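Local coordinates for hypothetical protein MTH938 (Methanothermobacter thermautotrophicus, PDB 1IHN) that is of unknown function but belongs to a family of uncharacterised proteins and has an alpha/beta fold built on a mixed five-stranded sheet, at residues Glu63-Gly68 with Ser81-Leu86; Asp22-Val27 with Ala106-Val111; Thr32-Glu37 with Glu51-Glu56. One frame throughout, in Å; residues are numbered along the deposited sequence.

In the fold
All three contacts meet on one mixed five-stranded sheet, ordered 31-33, 23-25, 105-109, 64-68, 84-86. Interaction 2 lies at its middle, about 3 Å from the chain centre. Interaction 1 forms the parallel edge; its centre lies about 10 Å from that of interaction 2. Gly-68 bridges the two, its N 2.8 Å from Ile-108 O and its O 2.9 Å from His-110 N. Interaction 3 ties the other edge to helix 52-58, about 9 Å from interaction 2 between centres. There His-26 NE2 lies 2.7 Å from Thr-32 OG1. Leu-54 of that helix packs on Ile-65, Ile-67 and Ile-108. Asp-22 and Arg-34 form a salt bridge between interactions 2 and 3.

Interaction 1. Residues Glu63-Gly68 with Ser81-Leu86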
ATOM      1  N   GLU A  63       4.751 -12.419  -3.519  1.00 43.14           N
ATOM      2  CA  GLU A  63       3.853 -13.249  -4.313  1.00 44.42           C
ATOM      3  C   GLU A  63       2.607 -12.433  -4.631  1.00 44.53           C
ATOM      4  O   GLU A  63       1.770 -12.834  -5.442  1.00 45.11           O
ATOM      5  CB  GLU A  63       3.447 -14.497  -3.525  1.00 48.03           C
ATOM      6  CG  GLU A  63       4.607 -15.364  -3.076  1.00 54.38           C
ATOM      7  CD  GLU A  63       4.185 -16.405  -2.059  1.00 55.73           C
ATOM      8  OE1 GLU A  63       3.674 -16.012  -0.990  1.00 58.58           O
ATOM      9  OE2 GLU A  63       4.361 -17.611  -2.325  1.00 64.76           O
ATOM     10  N   SER A  64       2.491 -11.283  -3.977  1.00 43.25           N
ATOM     11  CA  SER A  64       1.343 -10.417  -4.176  1.00 35.68           C
ATOM     12  C   SER A  64       1.583  -9.014  -3.653  1.00 35.32           C
ATOM     13  O   SER A  64       2.104  -8.820  -2.550  1.00 30.10           O
ATOM     14  CB  SER A  64       0.116 -11.012  -3.476  1.00 38.54           C
ATOM     15  OG  SER A  64      -0.969 -10.096  -3.454  1.00 40.54           O
ATOM     16  N   ILE A  65       1.190  -8.034  -4.459  1.00 37.30           N
ATOM     17  CA  ILE A  65       1.325  -6.641  -4.082  1.00 33.24           C
ATOM     18  C   ILE A  65      -0.064  -6.040  -4.022  1.00 33.99           C
ATOM     19  O   ILE A  65      -0.804  -6.064  -5.004  1.00 34.67           O
ATOM     20  CB  ILE A  65       2.165  -5.843  -5.098  1.00 30.21           C
ATOM     21  CG1 ILE A  65       3.631  -6.293  -5.037  1.00 30.33           C
ATOM     22  CG2 ILE A  65       2.047  -4.357  -4.797  1.00 31.55           C
ATOM     23  CD1 ILE A  65       4.559  -5.536  -5.977  1.00 28.57           C
ATOM     24  N   ILE A  66      -0.418  -5.509  -2.860  1.00 33.55           N
ATOM     25  CA  ILE A  66      -1.714  -4.894  -2.678  1.00 27.44           C
ATOM     26  C   ILE A  66      -1.543  -3.391  -2.581  1.00 30.85           C
ATOM     27  O   ILE A  66      -0.687  -2.897  -1.848  1.00 30.01           O
ATOM     28  CB  ILE A  66      -2.396  -5.399  -1.392  1.00 35.42           C
ATOM     29  CG1 ILE A  66      -2.556  -6.923  -1.456  1.00 32.72           C
ATOM     30  CG2 ILE A  66      -3.745  -4.712  -1.218  1.00 24.28           C
ATOM     31  CD1 ILE A  66      -3.208  -7.534  -0.237  1.00 36.84           C
ATOM     32  N   ILE A  67      -2.360  -2.665  -3.328  1.00 31.63           N
ATOM     33  CA  ILE A  67      -2.310  -1.218  -3.313  1.00 29.20           C
ATOM     34  C   ILE A  67      -3.625  -0.672  -2.780  1.00 29.58           C
ATOM     35  O   ILE A  67      -4.691  -0.931  -3.345  1.00 27.48           O
ATOM     36  CB  ILE A  67      -2.067  -0.654  -4.726  1.00 29.96           C
ATOM     37  CG1 ILE A  67      -0.700  -1.118  -5.231  1.00 28.22           C
ATOM     38  CG2 ILE A  67      -2.158   0.872  -4.712  1.00 29.19           C
ATOM     39  CD1 ILE A  67      -0.378  -0.666  -6.634  1.00 37.82           C
ATOM     40  N   GLY A  68      -3.544   0.053  -1.670  1.00 28.22           N
ATOM     41  CA  GLY A  68      -4.726   0.662  -1.097  1.00 25.64           C
ATOM     42  C   GLY A  68      -4.884   2.016  -1.761  1.00 29.87           C
ATOM     43  O   GLY A  68      -4.141   2.956  -1.457  1.00 24.56           O
ATOM     44  N   SER A  81      -0.259  -3.803 -13.879  1.00 61.74           N
ATOM     45  CA  SER A  81       0.593  -4.758 -13.178  1.00 61.41           C
ATOM     46  C   SER A  81      -0.236  -5.845 -12.506  1.00 57.62           C
ATOM     47  O   SER A  81      -1.466  -5.791 -12.509  1.00 57.03           O
ATOM     48  CB  SER A  81       1.431  -4.034 -12.121  1.00 63.15           C
ATOM     49  OG  SER A  81       2.209  -4.948 -11.366  1.00 73.71           O
ATOM     50  N   ASP A  82       0.444  -6.831 -11.933  1.00 53.93           N
ATOM     51  CA  ASP A  82      -0.235  -7.922 -11.245  1.00 52.80           C
ATOM     52  C   ASP A  82      -0.772  -7.421  -9.907  1.00 51.54           C
ATOM     53  O   ASP A  82      -1.623  -8.062  -9.289  1.00 50.47           O
ATOM     54  CB  ASP A  82       0.731  -9.083 -11.020  1.00 53.99           C
ATOM     55  N   ALA A  83      -0.272  -6.267  -9.471  1.00 47.50           N
ATOM     56  CA  ALA A  83      -0.685  -5.670  -8.205  1.00 43.25           C
ATOM     57  C   ALA A  83      -2.197  -5.521  -8.075  1.00 40.25           C
ATOM     58  O   ALA A  83      -2.885  -5.136  -9.021  1.00 40.59           O
ATOM     59  CB  ALA A  83      -0.011  -4.315  -8.027  1.00 40.56           C
ATOM     60  N   THR A  84      -2.702  -5.824  -6.885  1.00 39.51           N
ATOM     61  CA  THR A  84      -4.127  -5.737  -6.593  1.00 40.15           C
ATOM     62  C   THR A  84      -4.499  -4.368  -6.031  1.00 38.10           C
ATOM     63  O   THR A  84      -4.112  -4.029  -4.914  1.00 37.01           O
ATOM     64  CB  THR A  84      -4.525  -6.801  -5.560  1.00 41.23           C
ATOM     65  OG1 THR A  84      -4.197  -8.096  -6.067  1.00 42.02           O
ATOM     66  CG2 THR A  84      -6.009  -6.728  -5.253  1.00 40.72           C
ATOM     67  N   VAL A  85      -5.250  -3.586  -6.800  1.00 34.92           N
ATOM     68  CA  VAL A  85      -5.668  -2.268  -6.346  1.00 36.22           C
ATOM     69  C   VAL A  85      -7.076  -2.340  -5.767  1.00 40.45           C
ATOM     70  O   VAL A  85      -7.999  -2.849  -6.406  1.00 45.30           O
ATOM     71  CB  VAL A  85      -5.649  -1.240  -7.493  1.00 37.50           C
ATOM     72  CG1 VAL A  85      -6.017   0.137  -6.960  1.00 30.56           C
ATOM     73  CG2 VAL A  85      -4.274  -1.206  -8.130  1.00 37.81           C
ATOM     74  N   LEU A  86      -7.235  -1.823  -4.553  1.00 37.14           N
ATOM     75  CA  LEU A  86      -8.521  -1.841  -3.868  1.00 38.89           C
ATOM     76  C   LEU A  86      -8.644  -0.646  -2.936  1.00 39.11           C
ATOM     77  O   LEU A  86      -7.636  -0.071  -2.518  1.00 38.41           O
ATOM     78  CB  LEU A  86      -8.653  -3.119  -3.028  1.00 34.11           C
ATOM     79  CG  LEU A  86      -8.696  -4.464  -3.754  1.00 40.78           C
ATOM     80  CD1 LEU A  86      -8.502  -5.594  -2.762  1.00 39.30           C
ATOM     81  CD2 LEU A  86     -10.030  -4.606  -4.480  1.00 42.87           C
TER
HETATM   82  O   HOH W   1       0.219  -8.807  -6.916  1.00 43.08           O
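Ala-83 CB sits against two isoleucines of strand 64-68. Ile-65 brings its CG2 methyl to within 3.8 Å of Ala-83 CB, and Ile-67 brings the end of its long branch, CD1, to within 3.9 Å of the same carbon. In Ile-67 CG1 lies beside the backbone N (chi1 -63°), and the extended chain beyond it carries CD1 back to the alanine. Further along, Val-85 CG2 packs alongside Ile-67 CB. Helix 52-58 covers Ile-65 and Ile-67 through Leu-54. Ile-66 and Thr-84 point to the other face, where helix 88-100 lies.

Outside this apolar group the backbones pair in parallel, Ile-66 with Thr-84 and Ile-67 with Val-85. Thr-84 N gives a bond of 2.7 Å to Ile-65 O. Ile-67 N gives an almost straight one, 176° at the hydrogen, to Thr-84 O. Leu-86 N closes the series on Ile-67 O at 3.0 Å. Before the first bridge a water accepts from Ile-65 N at 2.8 Å and donates weakly to Asp-82 O, so it spans the strands where they part.

This is the outer parallel pair of a mixed sheet with helices on both faces. Ile-67 uses both its N and its O toward strand 84-86, so direct backbone bonds set the register, while the one methyl of Ala-83 is touched by both isoleucines.

Interaction 2. Residues Asp22-Val27 with Ala106-Val111; sequences DIVVHV and AAIIHV
Ala-106 opens the contact with its CB 4.1 Å from Val-27 CG2, beyond the end of strand 23-25. Ala-107 then pairs with Val-25 by two backbone bonds, and the one from Val-25 N to Ala-107 O is short at 2.6 Å. Ile-108 faces Val-24 in a non-hydrogen-bonded pair. Their side chains lie on the face covered by helix 52-58, with Val-24 CG2 4.3 Å from Ile-108 CG1. Ile-109 pairs with Ile-23, again by two bonds, and Ile-109 N to Ile-23 O measures 2.8 Å. These residues form the antiparallel centre of the mixed sheet.

At His-110 the contact turns polar. CG stands anti to the backbone N (chi1 -179°), which carries the ring out beside the carboxylate of Asp-22. ND1 donates to Asp-22 OD2 at 2.5 Å, in the ring plane and on the syn lone pair of that oxygen. Ring and carboxylate planes stand 89° apart. Val-111 N takes the other oxygen, reaching Asp-22 OD1 at 3.0 Å from above the carboxylate plane.

Both oxygens of Asp-22 are thus held from this strand end, and OD2 also meets Arg-34 in a salt bridge. Met by His-110, Val-111 and Arg-34, the buried carboxylate joins the strand pair to the segment that follows edge strand 31-33.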
ATOM      1  N   ASP A  22       0.757   8.069   4.249  1.00 29.26           N
ATOM      2  CA  ASP A  22       0.856   6.915   3.356  1.00 28.07           C
ATOM      3  C   ASP A  22       2.071   6.059   3.696  1.00 28.46           C
ATOM      4  O   ASP A  22       3.142   6.579   3.992  1.00 27.14           O
ATOM      5  CB  ASP A  22       0.941   7.376   1.903  1.00 28.19           C
ATOM      6  CG  ASP A  22      -0.384   7.896   1.381  1.00 31.26           C
ATOM      7  OD1 ASP A  22      -1.291   8.151   2.201  1.00 35.27           O
ATOM      8  OD2 ASP A  22      -0.511   8.060   0.149  1.00 27.63           O
ATOM      9  N   ILE A  23       1.906   4.741   3.641  1.00 26.61           N
ATOM     10  CA  ILE A  23       3.004   3.847   3.969  1.00 25.14           C
ATOM     11  C   ILE A  23       3.184   2.689   3.010  1.00 24.41           C
ATOM     12  O   ILE A  23       2.289   2.343   2.232  1.00 21.57           O
ATOM     13  CB  ILE A  23       2.840   3.232   5.386  1.00 19.10           C
ATOM     14  CG1 ILE A  23       1.545   2.417   5.452  1.00 25.52           C
ATOM     15  CG2 ILE A  23       2.829   4.339   6.446  1.00 20.00           C
ATOM     16  CD1 ILE A  23       1.375   1.602   6.736  1.00 25.53           C
ATOM     17  N   VAL A  24       4.366   2.099   3.096  1.00 22.60           N
ATOM     18  CA  VAL A  24       4.737   0.939   2.308  1.00 24.34           C
ATOM     19  C   VAL A  24       4.983  -0.187   3.317  1.00 29.30           C
ATOM     20  O   VAL A  24       5.793  -0.036   4.238  1.00 20.73           O
ATOM     21  CB  VAL A  24       6.050   1.176   1.530  1.00 26.42           C
ATOM     22  CG1 VAL A  24       6.482  -0.113   0.830  1.00 20.78           C
ATOM     23  CG2 VAL A  24       5.868   2.306   0.522  1.00 23.12           C
ATOM     24  N   VAL A  25       4.268  -1.296   3.161  1.00 30.72           N
ATOM     25  CA  VAL A  25       4.461  -2.442   4.038  1.00 30.79           C
ATOM     26  C   VAL A  25       5.301  -3.464   3.261  1.00 29.31           C
ATOM     27  O   VAL A  25       4.886  -3.975   2.218  1.00 25.70           O
ATOM     28  CB  VAL A  25       3.110  -3.062   4.466  1.00 31.34           C
ATOM     29  CG1 VAL A  25       3.348  -4.268   5.361  1.00 24.09           C
ATOM     30  CG2 VAL A  25       2.287  -2.028   5.222  1.00 33.02           C
ATOM     31  N   HIS A  26       6.495  -3.734   3.774  1.00 26.25           N
ATOM     32  CA  HIS A  26       7.425  -4.663   3.151  1.00 21.89           C
ATOM     33  C   HIS A  26       7.111  -6.126   3.486  1.00 25.14           C
ATOM     34  O   HIS A  26       6.418  -6.420   4.460  1.00 25.55           O
ATOM     35  CB  HIS A  26       8.844  -4.286   3.583  1.00 21.29           C
ATOM     36  CG  HIS A  26       9.233  -2.894   3.188  1.00 18.57           C
ATOM     37  ND1 HIS A  26       9.829  -2.600   1.980  1.00 18.71           N
ATOM     38  CD2 HIS A  26       9.024  -1.703   3.799  1.00 27.10           C
ATOM     39  CE1 HIS A  26       9.966  -1.293   1.863  1.00 24.62           C
ATOM     40  NE2 HIS A  26       9.484  -0.723   2.953  1.00 22.37           N
ATOM     41  N   VAL A  27       7.624  -7.036   2.667  1.00 25.78           N
ATOM     42  CA  VAL A  27       7.393  -8.464   2.852  1.00 31.37           C
ATOM     43  C   VAL A  27       7.714  -8.964   4.257  1.00 32.46           C
ATOM     44  O   VAL A  27       7.012  -9.821   4.789  1.00 33.95           O
ATOM     45  CB  VAL A  27       8.212  -9.279   1.826  1.00 40.63           C
ATOM     46  CG1 VAL A  27       8.202 -10.758   2.189  1.00 44.98           C
ATOM     47  CG2 VAL A  27       7.630  -9.078   0.433  1.00 37.48           C
ATOM     48  N   ALA A 106       3.160  -7.681   0.221  1.00 36.49           N
ATOM     49  CA  ALA A 106       3.670  -6.339   0.430  1.00 34.27           C
ATOM     50  C   ALA A 106       2.549  -5.397   0.013  1.00 32.83           C
ATOM     51  O   ALA A 106       1.675  -5.773  -0.770  1.00 30.07           O
ATOM     52  CB  ALA A 106       4.905  -6.106  -0.423  1.00 31.94           C
ATOM     53  N   ALA A 107       2.564  -4.177   0.530  1.00 28.62           N
ATOM     54  CA  ALA A 107       1.520  -3.230   0.182  1.00 27.48           C
ATOM     55  C   ALA A 107       1.947  -1.776   0.245  1.00 25.79           C
ATOM     56  O   ALA A 107       2.929  -1.420   0.894  1.00 28.73           O
ATOM     57  CB  ALA A 107       0.304  -3.445   1.091  1.00 23.23           C
ATOM     58  N   ILE A 108       1.201  -0.948  -0.474  1.00 22.16           N
ATOM     59  CA  ILE A 108       1.405   0.489  -0.488  1.00 21.90           C
ATOM     60  C   ILE A 108      -0.001   0.983  -0.186  1.00 25.81           C
ATOM     61  O   ILE A 108      -0.936   0.723  -0.942  1.00 24.22           O
ATOM     62  CB  ILE A 108       1.859   1.017  -1.868  1.00 24.08           C
ATOM     63  CG1 ILE A 108       3.210   0.402  -2.246  1.00 19.33           C
ATOM     64  CG2 ILE A 108       1.947   2.535  -1.823  1.00 16.28           C
ATOM     65  CD1 ILE A 108       3.815   0.943  -3.532  1.00 32.57           C
ATOM     66  N   ILE A 109      -0.141   1.672   0.939  1.00 25.48           N
ATOM     67  CA  ILE A 109      -1.428   2.169   1.387  1.00 28.29           C
ATOM     68  C   ILE A 109      -1.554   3.683   1.347  1.00 27.18           C
ATOM     69  O   ILE A 109      -0.677   4.404   1.820  1.00 29.16           O
ATOM     70  CB  ILE A 109      -1.702   1.721   2.840  1.00 32.45           C
ATOM     71  CG1 ILE A 109      -1.601   0.194   2.951  1.00 21.91           C
ATOM     72  CG2 ILE A 109      -3.055   2.253   3.302  1.00 28.55           C
ATOM     73  CD1 ILE A 109      -2.694  -0.570   2.228  1.00 28.27           C
ATOM     74  N   HIS A 110      -2.665   4.150   0.785  1.00 29.75           N
ATOM     75  CA  HIS A 110      -2.970   5.576   0.707  1.00 32.54           C
ATOM     76  C   HIS A 110      -4.063   5.777   1.758  1.00 35.80           C
ATOM     77  O   HIS A 110      -5.135   5.173   1.666  1.00 33.34           O
ATOM     78  CB  HIS A 110      -3.486   5.921  -0.694  1.00 34.85           C
ATOM     79  CG  HIS A 110      -3.812   7.371  -0.887  1.00 40.26           C
ATOM     80  ND1 HIS A 110      -2.930   8.382  -0.578  1.00 35.34           N
ATOM     81  CD2 HIS A 110      -4.909   7.972  -1.409  1.00 40.95           C
ATOM     82  CE1 HIS A 110      -3.467   9.546  -0.904  1.00 33.83           C
ATOM     83  NE2 HIS A 110      -4.665   9.326  -1.410  1.00 40.55           N
ATOM     84  N   VAL A 111      -3.794   6.613   2.758  1.00 36.20           N
ATOM     85  CA  VAL A 111      -4.763   6.834   3.833  1.00 44.56           C
ATOM     86  C   VAL A 111      -5.873   7.861   3.607  1.00 47.55           C
ATOM     87  O   VAL A 111      -6.819   7.919   4.388  1.00 50.55           O
ATOM     88  CB  VAL A 111      -4.048   7.191   5.157  1.00 44.41           C
ATOM     89  CG1 VAL A 111      -3.283   5.982   5.664  1.00 42.49           C
ATOM     90  CG2 VAL A 111      -3.109   8.376   4.946  1.00 40.42           C
TER

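Interaction 3. Residues Thr32-Glu37 with Glu51-Glu56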
ATOM      1  N   THR A  32       7.846   1.681   5.808  1.00 26.49           N
ATOM      2  CA  THR A  32       8.585   2.873   5.421  1.00 26.26           C
ATOM      3  C   THR A  32       7.596   3.857   4.808  1.00 27.32           C
ATOM      4  O   THR A  32       6.512   3.468   4.350  1.00 24.13           O
ATOM      5  CB  THR A  32       9.696   2.571   4.394  1.00 28.17           C
ATOM      6  OG1 THR A  32       9.130   1.948   3.236  1.00 27.97           O
ATOM      7  CG2 THR A  32      10.748   1.658   5.004  1.00 28.84           C
ATOM      8  N   PRO A  33       7.943   5.150   4.812  1.00 25.85           N
ATOM      9  CA  PRO A  33       7.064   6.176   4.250  1.00 29.49           C
ATOM     10  C   PRO A  33       6.919   5.991   2.746  1.00 28.34           C
ATOM     11  O   PRO A  33       7.881   5.634   2.063  1.00 25.28           O
ATOM     12  CB  PRO A  33       7.791   7.484   4.585  1.00 31.30           C
ATOM     13  CG  PRO A  33       8.625   7.129   5.785  1.00 35.58           C
ATOM     14  CD  PRO A  33       9.138   5.761   5.417  1.00 29.91           C
ATOM     15  N   ARG A  34       5.722   6.232   2.230  1.00 23.93           N
ATOM     16  CA  ARG A  34       5.505   6.120   0.799  1.00 26.64           C
ATOM     17  C   ARG A  34       6.337   7.213   0.126  1.00 27.57           C
ATOM     18  O   ARG A  34       6.404   8.337   0.614  1.00 25.93           O
ATOM     19  CB  ARG A  34       4.024   6.312   0.466  1.00 26.01           C
ATOM     20  CG  ARG A  34       3.745   6.289  -1.018  1.00 31.31           C
ATOM     21  CD  ARG A  34       2.312   6.666  -1.349  1.00 21.05           C
ATOM     22  NE  ARG A  34       2.222   7.011  -2.759  1.00 24.20           N
ATOM     23  CZ  ARG A  34       1.312   7.816  -3.291  1.00 26.33           C
ATOM     24  NH1 ARG A  34       0.374   8.373  -2.533  1.00 29.91           N
ATOM     25  NH2 ARG A  34       1.385   8.113  -4.581  1.00 21.94           N
ATOM     26  N   ARG A  35       6.976   6.883  -0.990  1.00 30.44           N
ATOM     27  CA  ARG A  35       7.799   7.858  -1.702  1.00 34.35           C
ATOM     28  C   ARG A  35       6.977   8.647  -2.718  1.00 29.91           C
ATOM     29  O   ARG A  35       7.111   8.455  -3.928  1.00 30.33           O
ATOM     30  CB  ARG A  35       8.950   7.150  -2.414  1.00 31.86           C
ATOM     31  CG  ARG A  35       9.824   6.340  -1.490  1.00 43.87           C
ATOM     32  CD  ARG A  35      10.985   5.745  -2.251  1.00 53.24           C
ATOM     33  NE  ARG A  35      11.825   4.908  -1.405  1.00 58.61           N
ATOM     34  CZ  ARG A  35      12.978   4.377  -1.801  1.00 65.40           C
ATOM     35  NH1 ARG A  35      13.424   4.601  -3.031  1.00 58.09           N
ATOM     36  NH2 ARG A  35      13.679   3.615  -0.970  1.00 69.20           N
ATOM     37  N   LYS A  36       6.133   9.542  -2.220  1.00 31.43           N
ATOM     38  CA  LYS A  36       5.277  10.352  -3.080  1.00 33.63           C
ATOM     39  C   LYS A  36       6.027  11.194  -4.110  1.00 31.65           C
ATOM     40  O   LYS A  36       5.475  11.510  -5.161  1.00 29.48           O
ATOM     41  CB  LYS A  36       4.398  11.273  -2.230  1.00 29.60           C
ATOM     42  CG  LYS A  36       3.386  10.555  -1.362  1.00 33.65           C
ATOM     43  CD  LYS A  36       2.431  11.552  -0.721  1.00 37.64           C
ATOM     44  CE  LYS A  36       1.390  10.845   0.119  1.00 49.72           C
ATOM     45  NZ  LYS A  36       2.046  10.017   1.165  1.00 60.39           N
ATOM     46  N   GLU A  37       7.275  11.554  -3.812  1.00 30.22           N
ATOM     47  CA  GLU A  37       8.077  12.379  -4.722  1.00 30.16           C
ATOM     48  C   GLU A  37       8.276  11.714  -6.077  1.00 28.01           C
ATOM     49  O   GLU A  37       8.333  12.387  -7.106  1.00 29.01           O
ATOM     50  CB  GLU A  37       9.460  12.680  -4.123  1.00 34.62           C
ATOM     51  CG  GLU A  37       9.517  12.708  -2.608  1.00 48.29           C
ATOM     52  CD  GLU A  37       9.476  11.316  -1.997  1.00 55.22           C
ATOM     53  OE1 GLU A  37      10.348  10.490  -2.341  1.00 57.15           O
ATOM     54  OE2 GLU A  37       8.574  11.051  -1.174  1.00 60.39           O
ATOM     55  N   GLU A  51       4.831   3.631 -11.603  1.00 40.80           N
ATOM     56  CA  GLU A  51       5.177   2.230 -11.398  1.00 41.70           C
ATOM     57  C   GLU A  51       6.491   2.131 -10.641  1.00 34.05           C
ATOM     58  O   GLU A  51       6.758   1.132  -9.974  1.00 29.89           O
ATOM     59  CB  GLU A  51       5.294   1.481 -12.729  1.00 48.51           C
ATOM     60  CG  GLU A  51       5.606  -0.002 -12.531  1.00 64.19           C
ATOM     61  CD  GLU A  51       5.771  -0.766 -13.830  1.00 71.31           C
ATOM     62  OE1 GLU A  51       6.622  -0.366 -14.655  1.00 71.82           O
ATOM     63  OE2 GLU A  51       5.053  -1.772 -14.019  1.00 73.59           O
ATOM     64  N   GLU A  52       7.311   3.172 -10.745  1.00 31.06           N
ATOM     65  CA  GLU A  52       8.592   3.191 -10.054  1.00 33.81           C
ATOM     66  C   GLU A  52       8.386   3.033  -8.545  1.00 31.58           C
ATOM     67  O   GLU A  52       9.275   2.561  -7.840  1.00 36.17           O
ATOM     68  CB  GLU A  52       9.341   4.502 -10.324  1.00 37.87           C
ATOM     69  CG  GLU A  52       9.740   4.738 -11.772  1.00 52.30           C
ATOM     70  CD  GLU A  52       8.739   5.587 -12.535  1.00 53.91           C
ATOM     71  OE1 GLU A  52       7.653   5.073 -12.889  1.00 47.59           O
ATOM     72  OE2 GLU A  52       9.043   6.779 -12.776  1.00 55.69           O
ATOM     73  N   GLU A  53       7.222   3.438  -8.044  1.00 30.12           N
ATOM     74  CA  GLU A  53       6.944   3.309  -6.616  1.00 34.84           C
ATOM     75  C   GLU A  53       6.954   1.849  -6.164  1.00 33.50           C
ATOM     76  O   GLU A  53       7.245   1.558  -5.004  1.00 32.93           O
ATOM     77  CB  GLU A  53       5.599   3.958  -6.252  1.00 30.25           C
ATOM     78  CG  GLU A  53       5.678   5.469  -6.073  1.00 32.23           C
ATOM     79  CD  GLU A  53       4.516   6.048  -5.275  1.00 37.01           C
ATOM     80  OE1 GLU A  53       4.255   5.564  -4.152  1.00 33.95           O
ATOM     81  OE2 GLU A  53       3.871   6.999  -5.761  1.00 35.00           O
ATOM     82  N   LEU A  54       6.647   0.936  -7.082  1.00 35.72           N
ATOM     83  CA  LEU A  54       6.625  -0.500  -6.782  1.00 38.13           C
ATOM     84  C   LEU A  54       8.015  -1.129  -6.860  1.00 43.37           C
ATOM     85  O   LEU A  54       8.252  -2.204  -6.302  1.00 42.66           O
ATOM     86  CB  LEU A  54       5.720  -1.236  -7.769  1.00 41.80           C
ATOM     87  CG  LEU A  54       4.236  -0.873  -7.850  1.00 46.69           C
ATOM     88  CD1 LEU A  54       3.607  -1.635  -9.005  1.00 44.98           C
ATOM     89  CD2 LEU A  54       3.537  -1.211  -6.541  1.00 48.50           C
ATOM     90  N   GLU A  55       8.924  -0.461  -7.561  1.00 45.87           N
ATOM     91  CA  GLU A  55      10.281  -0.957  -7.750  1.00 47.93           C
ATOM     92  C   GLU A  55      10.961  -1.437  -6.467  1.00 48.31           C
ATOM     93  O   GLU A  55      11.603  -2.493  -6.464  1.00 45.69           O
ATOM     94  CB  GLU A  55      11.140   0.116  -8.433  1.00 52.10           C
ATOM     95  CG  GLU A  55      12.502  -0.387  -8.910  1.00 73.38           C
ATOM     96  CD  GLU A  55      13.171   0.560  -9.900  1.00 81.09           C
ATOM     97  OE1 GLU A  55      13.366   1.746  -9.560  1.00 86.59           O
ATOM     98  OE2 GLU A  55      13.507   0.113 -11.018  1.00 81.40           O
ATOM     99  N   GLU A  56      10.824  -0.684  -5.379  1.00 43.56           N
ATOM    100  CA  GLU A  56      11.457  -1.088  -4.131  1.00 43.35           C
ATOM    101  C   GLU A  56      10.858  -2.383  -3.589  1.00 41.01           C
ATOM    102  O   GLU A  56      11.507  -3.108  -2.844  1.00 43.32           O
ATOM    103  CB  GLU A  56      11.354   0.025  -3.076  1.00 45.32           C
ATOM    104  CG  GLU A  56       9.966   0.273  -2.490  1.00 44.77           C
ATOM    105  CD  GLU A  56      10.006   1.239  -1.302  1.00 46.15           C
ATOM    106  OE1 GLU A  56      10.759   0.973  -0.346  1.00 45.50           O
ATOM    107  OE2 GLU A  56       9.287   2.260  -1.316  1.00 41.05           O
TER
HETATM  108  O   HOH W   2       9.228   3.563   0.981  1.00 34.63           O
HETATM  109  O   HOH W   3       6.158   4.791  -2.576  1.00 34.10           O
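Arg-34 and Glu-53 meet as two nearly coplanar flat groups, their planes 15° apart. The arginine grips side-on, with one nitrogen to each oxygen. NE donates to Glu-53 OE1 at 2.9 Å and NH2 donates to Glu-53 OE2 at 3.0 Å. Each oxygen uses its syn lone pair, and both bonds are fairly straight. With CG opposite the main-chain nitrogen (chi1 176°) and the chain extended to NE, the guanidinium is carried edge-on to the Glu-53 carboxylate. Lys-36 CG lies over one face of it. Arg-34 is further held by Asp-22 through NH1 and by Ser-46 O through NH2, while Ser-39 OG bonds Glu-53 OE2. With an alanine here instead of the arginine, the Glu-53 carboxylate would probably lose both of its arginine bonds, and Asp-22 a salt-bridge partner.

The segment 32-37 leaves the edge strand 31-33, passes an inverse gamma turn centred on Arg-35, and enters helix 36-43. The contact therefore joins that strand-to-helix connection to the start of helix 52-58, which lies over one face of the mixed sheet.

Arg-35 makes a looser pairing with Glu-56. The carboxylate carbon CD lies over one guanidinium face, and NE is 3.7 Å from Glu-56 OE2. This is a long salt bridge of charges alone, since no N-H points at the oxygen.

Two waters fill in between. One accepts from Arg-35 N at 2.7 Å and donates to Glu-53 OE1 at 2.6 Å. The other donates to Pro-33 O and to Glu-56 OE2 and also bonds Thr-32 OG1, a hydroxyl that His-26 NE2 holds as well.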